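Local coordinates for uncharacterized protein (Eubacterium ventriosum, PDB 3FDI), which is of unknown function but belongs to the cytidylate kinase-like family of P-loop proteins, so it probably binds a nucleotide and transfers phosphate, at residues G18-Y30 / V185-D197. Numbering follows the deposited sequence.
Sequences GGHLVAKKLAEHY and VDTATDMIIKYID. With SO4 (sulfate ion), chain G.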
ATOM      1  N   GLY B  18     -15.183 -19.053   3.676  1.00 32.25           N
ATOM      2  CA  GLY B  18     -15.555 -20.372   3.143  1.00 32.12           C
ATOM      3  C   GLY B  18     -14.416 -20.979   2.353  1.00 31.76           C
ATOM      4  O   GLY B  18     -14.588 -21.968   1.650  1.00 32.27           O
ATOM      5  N   GLY B  19     -13.231 -20.421   2.477  1.00 32.72           N
ATOM      6  CA  GLY B  19     -12.089 -20.852   1.635  1.00 33.15           C
ATOM      7  C   GLY B  19     -11.607 -22.262   1.904  1.00 34.43           C
ATOM      8  O   GLY B  19     -11.284 -22.994   0.950  1.00 36.47           O
ATOM      9  N   HIS B  20     -11.522 -22.668   3.174  1.00 34.98           N
ATOM     10  CA  HIS B  20     -11.240 -24.081   3.498  1.00 35.54           C
ATOM     11  C   HIS B  20     -12.276 -25.011   2.879  1.00 35.47           C
ATOM     12  O   HIS B  20     -11.919 -26.030   2.385  1.00 36.17           O
ATOM     13  CB  HIS B  20     -11.194 -24.326   4.992  1.00 35.80           C
ATOM     14  CG  HIS B  20     -11.071 -25.778   5.367  1.00 38.88           C
ATOM     15  ND1 HIS B  20      -9.859 -26.443   5.407  1.00 40.73           N
ATOM     16  CD2 HIS B  20     -12.016 -26.696   5.706  1.00 42.55           C
ATOM     17  CE1 HIS B  20     -10.065 -27.704   5.738  1.00 43.03           C
ATOM     18  NE2 HIS B  20     -11.364 -27.884   5.931  1.00 43.86           N
ATOM     19  N   LEU B  21     -13.559 -24.672   2.933  1.00 35.85           N
ATOM     20  CA  LEU B  21     -14.595 -25.535   2.382  1.00 35.93           C
ATOM     21  C   LEU B  21     -14.439 -25.672   0.889  1.00 35.67           C
ATOM     22  O   LEU B  21     -14.628 -26.732   0.350  1.00 36.00           O
ATOM     23  CB  LEU B  21     -15.994 -24.973   2.641  1.00 35.99           C
ATOM     24  CG  LEU B  21     -16.504 -24.838   4.068  1.00 37.63           C
ATOM     25  CD1 LEU B  21     -18.029 -24.519   4.109  1.00 36.57           C
ATOM     26  CD2 LEU B  21     -16.208 -26.133   4.873  1.00 39.16           C
ATOM     27  N   VAL B  22     -14.106 -24.580   0.199  1.00 36.07           N
ATOM     28  CA  VAL B  22     -13.838 -24.661  -1.248  1.00 34.58           C
ATOM     29  C   VAL B  22     -12.617 -25.559  -1.513  1.00 34.96           C
ATOM     30  O   VAL B  22     -12.632 -26.430  -2.407  1.00 33.94           O
ATOM     31  CB  VAL B  22     -13.649 -23.276  -1.842  1.00 34.62           C
ATOM     32  CG1 VAL B  22     -13.240 -23.355  -3.305  1.00 33.33           C
ATOM     33  CG2 VAL B  22     -14.909 -22.438  -1.679  1.00 33.82           C
ATOM     34  N   ALA B  23     -11.551 -25.348  -0.756  1.00 35.70           N
ATOM     35  CA  ALA B  23     -10.327 -26.164  -0.926  1.00 36.76           C
ATOM     36  C   ALA B  23     -10.664 -27.668  -0.769  1.00 38.55           C
ATOM     37  O   ALA B  23     -10.330 -28.499  -1.620  1.00 39.34           O
ATOM     38  CB  ALA B  23      -9.284 -25.740   0.029  1.00 35.33           C
ATOM     39  N   LYS B  24     -11.365 -28.002   0.308  1.00 39.95           N
ATOM     40  CA  LYS B  24     -11.883 -29.368   0.534  1.00 40.78           C
ATOM     41  C   LYS B  24     -12.753 -29.894  -0.598  1.00 40.99           C
ATOM     42  O   LYS B  24     -12.527 -30.982  -1.104  1.00 41.06           O
ATOM     43  CB  LYS B  24     -12.690 -29.379   1.843  1.00 41.16           C
ATOM     44  CG  LYS B  24     -12.986 -30.734   2.434  1.00 41.24           C
ATOM     45  CD  LYS B  24     -13.071 -30.579   3.963  1.00 43.96           C
ATOM     46  CE  LYS B  24     -13.776 -31.743   4.691  1.00 46.53           C
ATOM     47  NZ  LYS B  24     -15.229 -31.453   4.953  1.00 48.73           N
ATOM     48  N   LYS B  25     -13.755 -29.123  -1.002  1.00 41.68           N
ATOM     49  CA  LYS B  25     -14.606 -29.522  -2.120  1.00 42.57           C
ATOM     50  C   LYS B  25     -13.825 -29.777  -3.411  1.00 41.97           C
ATOM     51  O   LYS B  25     -14.036 -30.786  -4.068  1.00 43.09           O
ATOM     52  CB  LYS B  25     -15.755 -28.523  -2.323  1.00 43.59           C
ATOM     53  CG  LYS B  25     -16.764 -28.613  -1.162  1.00 45.31           C
ATOM     54  CD  LYS B  25     -17.847 -27.530  -1.144  1.00 48.73           C
ATOM     55  CE  LYS B  25     -19.074 -28.045  -0.334  1.00 49.90           C
ATOM     56  NZ  LYS B  25     -20.198 -27.068  -0.203  1.00 52.38           N
ATOM     57  N   LEU B  26     -12.897 -28.909  -3.746  1.00 41.13           N
ATOM     58  CA  LEU B  26     -12.005 -29.129  -4.888  1.00 40.52           C
ATOM     59  C   LEU B  26     -11.188 -30.438  -4.736  1.00 40.83           C
ATOM     60  O   LEU B  26     -11.105 -31.223  -5.691  1.00 40.63           O
ATOM     61  CB  LEU B  26     -11.042 -27.928  -5.051  1.00 39.46           C
ATOM     62  CG  LEU B  26     -11.666 -26.612  -5.497  1.00 39.95           C
ATOM     63  CD1 LEU B  26     -10.698 -25.357  -5.302  1.00 32.90           C
ATOM     64  CD2 LEU B  26     -12.197 -26.763  -6.977  1.00 39.24           C
ATOM     65  N   ALA B  27     -10.576 -30.662  -3.566  1.00 40.07           N
ATOM     66  CA  ALA B  27      -9.713 -31.832  -3.352  1.00 40.76           C
ATOM     67  C   ALA B  27     -10.520 -33.119  -3.560  1.00 41.25           C
ATOM     68  O   ALA B  27     -10.076 -34.066  -4.204  1.00 40.75           O
ATOM     69  CB  ALA B  27      -9.071 -31.810  -1.919  1.00 39.93           C
ATOM     70  N   GLU B  28     -11.734 -33.116  -3.036  1.00 42.00           N
ATOM     71  CA  GLU B  28     -12.652 -34.219  -3.230  1.00 42.66           C
ATOM     72  C   GLU B  28     -13.074 -34.362  -4.683  1.00 42.90           C
ATOM     73  O   GLU B  28     -13.187 -35.469  -5.156  1.00 43.15           O
ATOM     74  CB  GLU B  28     -13.899 -34.056  -2.355  1.00 42.95           C
ATOM     75  CG  GLU B  28     -13.682 -34.453  -0.883  1.00 46.47           C
ATOM     76  CD  GLU B  28     -14.795 -33.978   0.043  1.00 49.51           C
ATOM     77  OE1 GLU B  28     -15.845 -33.489  -0.449  1.00 53.08           O
ATOM     78  OE2 GLU B  28     -14.602 -34.077   1.263  1.00 50.74           O
ATOM     79  N   HIS B  29     -13.317 -33.265  -5.397  1.00 42.83           N
ATOM     80  CA  HIS B  29     -13.765 -33.395  -6.784  1.00 42.90           C
ATOM     81  C   HIS B  29     -12.696 -34.033  -7.652  1.00 43.10           C
ATOM     82  O   HIS B  29     -12.996 -34.881  -8.486  1.00 42.97           O
ATOM     83  CB  HIS B  29     -14.137 -32.061  -7.400  1.00 42.70           C
ATOM     84  CG  HIS B  29     -14.557 -32.165  -8.836  1.00 41.99           C
ATOM     85  ND1 HIS B  29     -13.693 -31.957  -9.888  1.00 40.58           N
ATOM     86  CD2 HIS B  29     -15.755 -32.454  -9.388  1.00 43.79           C
ATOM     87  CE1 HIS B  29     -14.343 -32.099 -11.025  1.00 42.56           C
ATOM     88  NE2 HIS B  29     -15.599 -32.397 -10.752  1.00 41.46           N
ATOM     89  N   TYR B  30     -11.453 -33.614  -7.454  1.00 42.52           N
ATOM     90  CA  TYR B  30     -10.348 -34.160  -8.208  1.00 42.32           C
ATOM     91  C   TYR B  30      -9.674 -35.346  -7.513  1.00 42.38           C
ATOM     92  O   TYR B  30      -8.706 -35.875  -8.015  1.00 42.53           O
ATOM     93  CB  TYR B  30      -9.330 -33.056  -8.477  1.00 42.19           C
ATOM     94  CG  TYR B  30      -9.806 -32.025  -9.464  1.00 42.26           C
ATOM     95  CD1 TYR B  30      -9.964 -32.343 -10.808  1.00 42.87           C
ATOM     96  CD2 TYR B  30     -10.065 -30.721  -9.060  1.00 41.38           C
ATOM     97  CE1 TYR B  30     -10.397 -31.371 -11.733  1.00 42.46           C
ATOM     98  CE2 TYR B  30     -10.491 -29.752  -9.972  1.00 42.54           C
ATOM     99  CZ  TYR B  30     -10.659 -30.080 -11.295  1.00 41.49           C
ATOM    100  OH  TYR B  30     -11.106 -29.114 -12.162  1.00 41.63           O
ATOM    101  N   VAL B 185     -20.701 -21.572  -1.590  1.00 40.39           N
ATOM    102  CA  VAL B 185     -19.433 -22.311  -1.724  1.00 40.65           C
ATOM    103  C   VAL B 185     -19.433 -23.299  -2.898  1.00 40.75           C
ATOM    104  O   VAL B 185     -18.414 -23.514  -3.544  1.00 40.20           O
ATOM    105  CB  VAL B 185     -19.067 -23.070  -0.376  1.00 40.78           C
ATOM    106  CG1 VAL B 185     -17.763 -23.870  -0.510  1.00 39.57           C
ATOM    107  CG2 VAL B 185     -18.935 -22.073   0.758  1.00 40.32           C
ATOM    108  N   ASP B 186     -20.578 -23.930  -3.140  1.00 41.61           N
ATOM    109  CA  ASP B 186     -20.720 -24.810  -4.291  1.00 41.84           C
ATOM    110  C   ASP B 186     -20.580 -24.088  -5.610  1.00 41.65           C
ATOM    111  O   ASP B 186     -20.036 -24.657  -6.531  1.00 41.26           O
ATOM    112  CB  ASP B 186     -22.020 -25.573  -4.238  1.00 42.25           C
ATOM    113  CG  ASP B 186     -21.875 -26.870  -3.499  1.00 44.04           C
ATOM    114  OD1 ASP B 186     -22.320 -27.894  -4.009  1.00 48.13           O
ATOM    115  OD2 ASP B 186     -21.255 -26.885  -2.430  1.00 46.75           O
ATOM    116  N   THR B 187     -21.027 -22.831  -5.691  1.00 41.46           N
ATOM    117  CA  THR B 187     -20.963 -22.092  -6.933  1.00 41.05           C
ATOM    118  C   THR B 187     -19.522 -21.661  -7.232  1.00 40.92           C
ATOM    119  O   THR B 187     -19.084 -21.783  -8.361  1.00 40.76           O
ATOM    120  CB  THR B 187     -21.895 -20.870  -6.940  1.00 41.42           C
ATOM    121  OG1 THR B 187     -23.270 -21.298  -6.937  1.00 43.16           O
ATOM    122  CG2 THR B 187     -21.656 -20.008  -8.198  1.00 41.55           C
ATOM    123  N   ALA B 188     -18.812 -21.170  -6.205  1.00 40.41           N
ATOM    124  CA  ALA B 188     -17.382 -20.846  -6.286  1.00 39.59           C
ATOM    125  C   ALA B 188     -16.537 -22.070  -6.657  1.00 38.72           C
ATOM    126  O   ALA B 188     -15.680 -22.000  -7.501  1.00 39.04           O
ATOM    127  CB  ALA B 188     -16.906 -20.240  -4.955  1.00 38.70           C
ATOM    128  N   THR B 189     -16.792 -23.198  -6.035  1.00 39.03           N
ATOM    129  CA  THR B 189     -16.038 -24.403  -6.331  1.00 39.02           C
ATOM    130  C   THR B 189     -16.212 -24.776  -7.811  1.00 40.14           C
ATOM    131  O   THR B 189     -15.222 -25.076  -8.509  1.00 40.16           O
ATOM    132  CB  THR B 189     -16.482 -25.541  -5.383  1.00 38.56           C
ATOM    133  OG1 THR B 189     -16.297 -25.102  -4.031  1.00 38.62           O
ATOM    134  CG2 THR B 189     -15.699 -26.803  -5.618  1.00 36.24           C
ATOM    135  N   ASP B 190     -17.460 -24.707  -8.307  1.00 41.04           N
ATOM    136  CA  ASP B 190     -17.772 -25.099  -9.707  1.00 41.62           C
ATOM    137  C   ASP B 190     -17.077 -24.192 -10.692  1.00 41.58           C
ATOM    138  O   ASP B 190     -16.642 -24.639 -11.752  1.00 42.21           O
ATOM    139  CB  ASP B 190     -19.277 -25.086 -10.025  1.00 41.35           C
ATOM    140  CG  ASP B 190     -20.066 -26.251  -9.358  1.00 44.83           C
ATOM    141  OD1 ASP B 190     -19.504 -27.269  -8.851  1.00 48.07           O
ATOM    142  OD2 ASP B 190     -21.310 -26.140  -9.329  1.00 50.42           O
HETATM  143  N   MSE B 191     -16.992 -22.915 -10.358  1.00 41.06           N
HETATM  144  CA  MSE B 191     -16.395 -21.971 -11.243  1.00 41.49           C
HETATM  145  C   MSE B 191     -14.883 -22.192 -11.329  1.00 41.50           C
HETATM  146  O   MSE B 191     -14.286 -21.902 -12.379  1.00 41.63           O
HETATM  147  CB  MSE B 191     -16.651 -20.567 -10.745  1.00 41.78           C
HETATM  148  CG  MSE B 191     -18.122 -20.176 -10.760  1.00 43.25           C
HETATM  149 SE   MSE B 191     -18.405 -18.487  -9.842  0.80 41.27          SE
HETATM  150  CE  MSE B 191     -17.348 -17.363 -11.010  1.00 45.98           C
ATOM    151  N   ILE B 192     -14.266 -22.662 -10.228  1.00 40.52           N
ATOM    152  CA  ILE B 192     -12.823 -22.920 -10.214  1.00 39.94           C
ATOM    153  C   ILE B 192     -12.552 -24.150 -11.056  1.00 39.70           C
ATOM    154  O   ILE B 192     -11.581 -24.192 -11.824  1.00 39.14           O
ATOM    155  CB  ILE B 192     -12.258 -23.110  -8.751  1.00 40.49           C
ATOM    156  CG1 ILE B 192     -12.300 -21.770  -8.007  1.00 40.55           C
ATOM    157  CG2 ILE B 192     -10.816 -23.681  -8.777  1.00 36.91           C
ATOM    158  CD1 ILE B 192     -12.137 -21.854  -6.493  1.00 40.12           C
ATOM    159  N   ILE B 193     -13.453 -25.122 -10.968  1.00 39.83           N
ATOM    160  CA  ILE B 193     -13.326 -26.367 -11.728  1.00 40.44           C
ATOM    161  C   ILE B 193     -13.466 -26.095 -13.254  1.00 40.66           C
ATOM    162  O   ILE B 193     -12.754 -26.671 -14.102  1.00 40.48           O
ATOM    163  CB  ILE B 193     -14.416 -27.376 -11.301  1.00 41.32           C
ATOM    164  CG1 ILE B 193     -14.179 -27.887  -9.884  1.00 40.64           C
ATOM    165  CG2 ILE B 193     -14.531 -28.522 -12.329  1.00 40.22           C
ATOM    166  CD1 ILE B 193     -15.429 -28.472  -9.299  1.00 40.05           C
ATOM    167  N   LYS B 194     -14.385 -25.214 -13.597  1.00 40.70           N
ATOM    168  CA  LYS B 194     -14.544 -24.788 -14.986  1.00 40.90           C
ATOM    169  C   LYS B 194     -13.283 -24.097 -15.484  1.00 40.54           C
ATOM    170  O   LYS B 194     -12.795 -24.396 -16.569  1.00 40.22           O
ATOM    171  CB  LYS B 194     -15.743 -23.841 -15.084  1.00 41.91           C
ATOM    172  CG  LYS B 194     -16.080 -23.281 -16.492  1.00 44.99           C
ATOM    173  CD  LYS B 194     -17.426 -22.540 -16.428  1.00 49.22           C
ATOM    174  CE  LYS B 194     -18.217 -22.503 -17.731  1.00 51.71           C
ATOM    175  NZ  LYS B 194     -18.736 -23.797 -18.234  1.00 53.06           N
ATOM    176  N   TYR B 195     -12.725 -23.180 -14.686  1.00 39.75           N
ATOM    177  CA  TYR B 195     -11.471 -22.549 -15.067  1.00 40.00           C
ATOM    178  C   TYR B 195     -10.413 -23.624 -15.379  1.00 40.34           C
ATOM    179  O   TYR B 195      -9.768 -23.633 -16.456  1.00 40.03           O
ATOM    180  CB  TYR B 195     -10.978 -21.605 -13.948  1.00 39.65           C
ATOM    181  CG  TYR B 195      -9.783 -20.771 -14.307  1.00 39.78           C
ATOM    182  CD1 TYR B 195      -9.932 -19.461 -14.770  1.00 39.45           C
ATOM    183  CD2 TYR B 195      -8.509 -21.264 -14.186  1.00 39.39           C
ATOM    184  CE1 TYR B 195      -8.849 -18.676 -15.077  1.00 40.39           C
ATOM    185  CE2 TYR B 195      -7.403 -20.463 -14.515  1.00 40.34           C
ATOM    186  CZ  TYR B 195      -7.602 -19.170 -14.954  1.00 41.53           C
ATOM    187  OH  TYR B 195      -6.537 -18.365 -15.288  1.00 43.63           O
ATOM    188  N   ILE B 196     -10.262 -24.549 -14.443  1.00 40.71           N
ATOM    189  CA  ILE B 196      -9.196 -25.578 -14.510  1.00 41.38           C
ATOM    190  C   ILE B 196      -9.370 -26.475 -15.722  1.00 42.67           C
ATOM    191  O   ILE B 196      -8.411 -26.717 -16.473  1.00 42.34           O
ATOM    192  CB  ILE B 196      -9.153 -26.479 -13.202  1.00 41.17           C
ATOM    193  CG1 ILE B 196      -8.756 -25.641 -11.996  1.00 38.93           C
ATOM    194  CG2 ILE B 196      -8.219 -27.641 -13.376  1.00 39.51           C
ATOM    195  CD1 ILE B 196      -9.049 -26.294 -10.691  1.00 37.06           C
ATOM    196  N   ASP B 197     -10.603 -26.943 -15.922  1.00 44.40           N
ATOM    197  CA  ASP B 197     -10.893 -27.903 -16.976  1.00 46.28           C
ATOM    198  C   ASP B 197     -10.968 -27.276 -18.373  1.00 47.38           C
ATOM    199  O   ASP B 197     -10.899 -27.957 -19.364  1.00 47.37           O
ATOM    200  CB  ASP B 197     -12.198 -28.653 -16.668  1.00 46.51           C
ATOM    201  CG  ASP B 197     -12.156 -29.423 -15.328  1.00 47.55           C
ATOM    202  OD1 ASP B 197     -11.073 -29.721 -14.775  1.00 44.46           O
ATOM    203  OD2 ASP B 197     -13.248 -29.728 -14.814  1.00 52.83           O
TER
HETATM  204  S   SO4 G2006     -12.137 -19.886   6.019  1.00 47.52           S
HETATM  205  O1  SO4 G2006     -11.587 -21.212   5.722  1.00 47.44           O
HETATM  206  O2  SO4 G2006     -11.577 -19.318   7.242  1.00 42.90           O
HETATM  207  O3  SO4 G2006     -11.692 -19.108   4.844  1.00 45.66           O
HETATM  208  O4  SO4 G2006     -13.626 -19.999   6.109  1.00 43.74           O
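Helix 19-30 packs against the C-terminal helix 185-197 through a mostly apolar seam on one side of the parallel sheet. Their axes come within 9.4 Å and cross at -50°. The seam begins where Val22 CG2 presses on Val185 CG1 at 3.4 Å, a tight carbon contact. Next to it, Val22 CG1 meets Ile192 CD1. Leu26 turns its CD2 onto Ile193 CG1 and the methyl of Thr189, and Ile9 and Ile11 of strand 8-13 lie beneath it. Thr189 sits in this seam with its hydroxyl satisfied. With OG1 anti to its carbonyl carbon (chi1 -57°), it donates back to Val185 O at 2.7 Å.

Two polar pairs flank the seam. Near the start of helix 185-197, the extended Lys25 chain runs over Val185 CG1, and its NZ forms a salt bridge with Asp186 OD2. At the C-terminal ends of both helices Tyr30 OH donates to Asp197 OD1 at 2.7 Å, meeting it from above the carboxylate plane. Ile196 CB lies 3.4 Å from Tyr30 OH. Next to Tyr30, Ile193 CD1 lies over the centre of one face of the His29 ring, a CH-pi contact at 3.9 Å from the centroid. A leucine in place of Tyr30 would probably leave Asp197 without its hydroxyl donor and Ile196 less well covered.

At the start of helix 19-30, the backbone N atoms of Gly18, Gly19 and His20 each hydrogen-bond the sulfate. Gly16 N and Arg137 also hold this ion, which probably comes from the crystallisation liquor. Its place is consistent with the phosphate site of a P-loop, followed by its helix, as in the P-loop NTPase fold.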